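Local coordinates for protein protease (Penicillium cyclopium, PDB 5Z6O) that cleaves proteins as a subtilisin-family serine protease related to proteinase K, probably acting on casein, gelatin and collagen, at residues A[84-89]-A[211-216]. Sequence-based numbering, arbitrary orientation.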
loop_
_atom_site.group_PDB
_atom_site.type_symbol
_atom_site.label_atom_id
_atom_site.label_comp_id
_atom_site.label_asym_id
_atom_site.label_seq_id
_atom_site.Cartn_x
_atom_site.Cartn_y
_atom_site.Cartn_z
ATOM N N SER A 84 2.619 9.856 10.157
ATOM C CA SER A 84 2.441 9.895 11.616
ATOM C C SER A 84 0.976 9.907 12.017
ATOM O O SER A 84 0.551 9.148 12.898
ATOM C CB SER A 84 3.127 11.134 12.210
ATOM O OG SER A 84 4.532 11.015 12.013
ATOM N N LYS A 85 0.199 10.781 11.413
ATOM C CA LYS A 85 -1.206 10.883 11.775
ATOM C C LYS A 85 -2.077 9.949 10.941
ATOM O O LYS A 85 -2.969 9.310 11.484
ATOM C CB LYS A 85 -1.702 12.323 11.621
ATOM C CG LYS A 85 -1.662 13.106 12.928
ATOM C CD LYS A 85 -2.102 14.549 12.741
ATOM C CE LYS A 85 -3.293 14.652 11.785
ATOM N NZ LYS A 85 -4.569 14.153 12.375
ATOM N N PHE A 86 -1.817 9.815 9.640
ATOM C CA PHE A 86 -2.741 9.080 8.785
ATOM C C PHE A 86 -2.266 7.682 8.438
ATOM O O PHE A 86 -2.937 7.007 7.664
ATOM C CB PHE A 86 -3.004 9.871 7.498
ATOM C CG PHE A 86 -3.585 11.232 7.757
ATOM C CD1 PHE A 86 -4.898 11.364 8.151
ATOM C CD2 PHE A 86 -2.805 12.363 7.586
ATOM C CE1 PHE A 86 -5.432 12.622 8.408
ATOM C CE2 PHE A 86 -3.329 13.620 7.827
ATOM C CZ PHE A 86 -4.631 13.737 8.251
ATOM N N GLY A 87 -1.155 7.211 9.024
ATOM C CA GLY A 87 -0.523 6.013 8.491
ATOM C C GLY A 87 -0.480 4.797 9.385
ATOM O O GLY A 87 -0.632 4.885 10.606
ATOM N N VAL A 88 -0.258 3.642 8.744
ATOM C CA VAL A 88 -0.213 2.342 9.414
ATOM C C VAL A 88 1.118 2.142 10.151
ATOM O O VAL A 88 1.136 1.797 11.337
ATOM C CB VAL A 88 -0.452 1.211 8.384
ATOM C CG1 VAL A 88 -0.340 -0.191 9.077
ATOM C CG2 VAL A 88 -1.863 1.328 7.782
ATOM N N ALA A 89 2.236 2.338 9.461
ATOM C CA ALA A 89 3.567 2.029 9.989
ATOM C C ALA A 89 4.242 3.363 10.254
ATOM O O ALA A 89 4.953 3.902 9.398
ATOM C CB ALA A 89 4.387 1.158 9.013
ATOM N N ASP A 211 -13.428 6.177 0.963
ATOM C CA ASP A 211 -13.405 7.338 1.862
ATOM C C ASP A 211 -12.270 7.233 2.874
ATOM O O ASP A 211 -12.480 7.245 4.090
ATOM C CB ASP A 211 -14.765 7.558 2.566
ATOM C CG ASP A 211 -15.869 7.866 1.568
ATOM O OD1 ASP A 211 -15.594 8.562 0.583
ATOM O OD2 ASP A 211 -16.997 7.395 1.732
ATOM N N ILE A 212 -11.048 7.195 2.337
ATOM C CA ILE A 212 -9.824 7.074 3.129
ATOM C C ILE A 212 -9.170 8.456 3.195
ATOM O O ILE A 212 -8.919 9.073 2.160
ATOM C CB ILE A 212 -8.865 6.047 2.514
ATOM C CG1 ILE A 212 -9.499 4.656 2.471
ATOM C CG2 ILE A 212 -7.509 6.091 3.262
ATOM C CD1 ILE A 212 -9.862 4.151 3.887
ATOM N N THR A 213 -8.936 8.967 4.406
ATOM C CA THR A 213 -8.347 10.286 4.596
ATOM C C THR A 213 -6.845 10.168 4.833
ATOM O O THR A 213 -6.405 9.357 5.660
ATOM C CB THR A 213 -9.023 10.985 5.775
ATOM O OG1 THR A 213 -10.429 11.066 5.487
ATOM C CG2 THR A 213 -8.431 12.415 6.030
ATOM N N ALA A 214 -6.059 11.006 4.141
ATOM C CA ALA A 214 -4.607 10.989 4.331
ATOM C C ALA A 214 -4.022 12.322 3.856
ATOM O O ALA A 214 -4.746 13.200 3.380
ATOM C CB ALA A 214 -3.962 9.816 3.575
ATOM N N ALA A 215 -2.696 12.455 3.957
ATOM C CA ALA A 215 -2.030 13.725 3.645
ATOM C C ALA A 215 -2.155 14.083 2.166
ATOM O O ALA A 215 -2.248 13.216 1.286
ATOM C CB ALA A 215 -0.539 13.620 4.001
ATOM N N TYR A 216 -2.109 15.383 1.880
ATOM C CA TYR A 216 -2.165 15.888 0.521
ATOM C C TYR A 216 -1.125 16.993 0.382
ATOM O O TYR A 216 -0.819 17.668 1.367
ATOM C CB TYR A 216 -3.576 16.432 0.254
ATOM C CG TYR A 216 -4.063 16.299 -1.135
ATOM C CD1 TYR A 216 -4.237 15.052 -1.721
ATOM C CD2 TYR A 216 -4.401 17.433 -1.867
ATOM C CE1 TYR A 216 -4.708 14.941 -3.012
ATOM C CE2 TYR A 216 -4.868 17.332 -3.154
ATOM C CZ TYR A 216 -5.017 16.090 -3.720
ATOM O OH TYR A 216 -5.492 16.006 -5.014
HETATM O O HOH W 1 -5.070 6.862 5.894
#
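F86 reaches strand 212-215 because its CG is turned anti to its own carbonyl carbon (chi1 -59°), which lays the ring against the backbone of A214. In T213 the methyl CG2 stands anti to the backbone N, and it meets the ring at CE1, 3.8 Å away. The A214 CA lies over one ring face, 4.0 Å from the ring centroid and 27° off the ring normal. This is a CH-pi contact. The opposite face carries the CB of K85, offset toward the rim, so the ring is sandwiched between its own loop and the strand. Two backbone atoms approach the ring obliquely. T213 O is 3.5 Å from F86 CD1, and A215 N is 3.6 Å from F86 CD2. CB of F86 also packs on CB of A214 at 4.0 Å. No direct hydrogen bond joins the segments. Instead, one water donates to F86 O at 2.8 Å and to T213 O, also at 2.8 Å. It bridges one carbonyl from each segment. With an alanine at F86, A214 CA would probably lose its aromatic partner, and a gap would open between loop and strand. The contact is buried packing within the subtilisin fold. The side chains of A214 and the catalytic H73 are about 10 Å apart, so it lies near the active site but is not part of it. It joins the loop between helix 73-82 and strand 93-98 to the hairpin of antiparallel strands 212-215 and 221-224. A214 packs on H76, S79 and T80 of that helix, and S79 OG is hydrogen-bonded to A215 N. In strand 221-224, T223 OG1 is hydrogen-bonded to T213 OG1, and S221 touches F86.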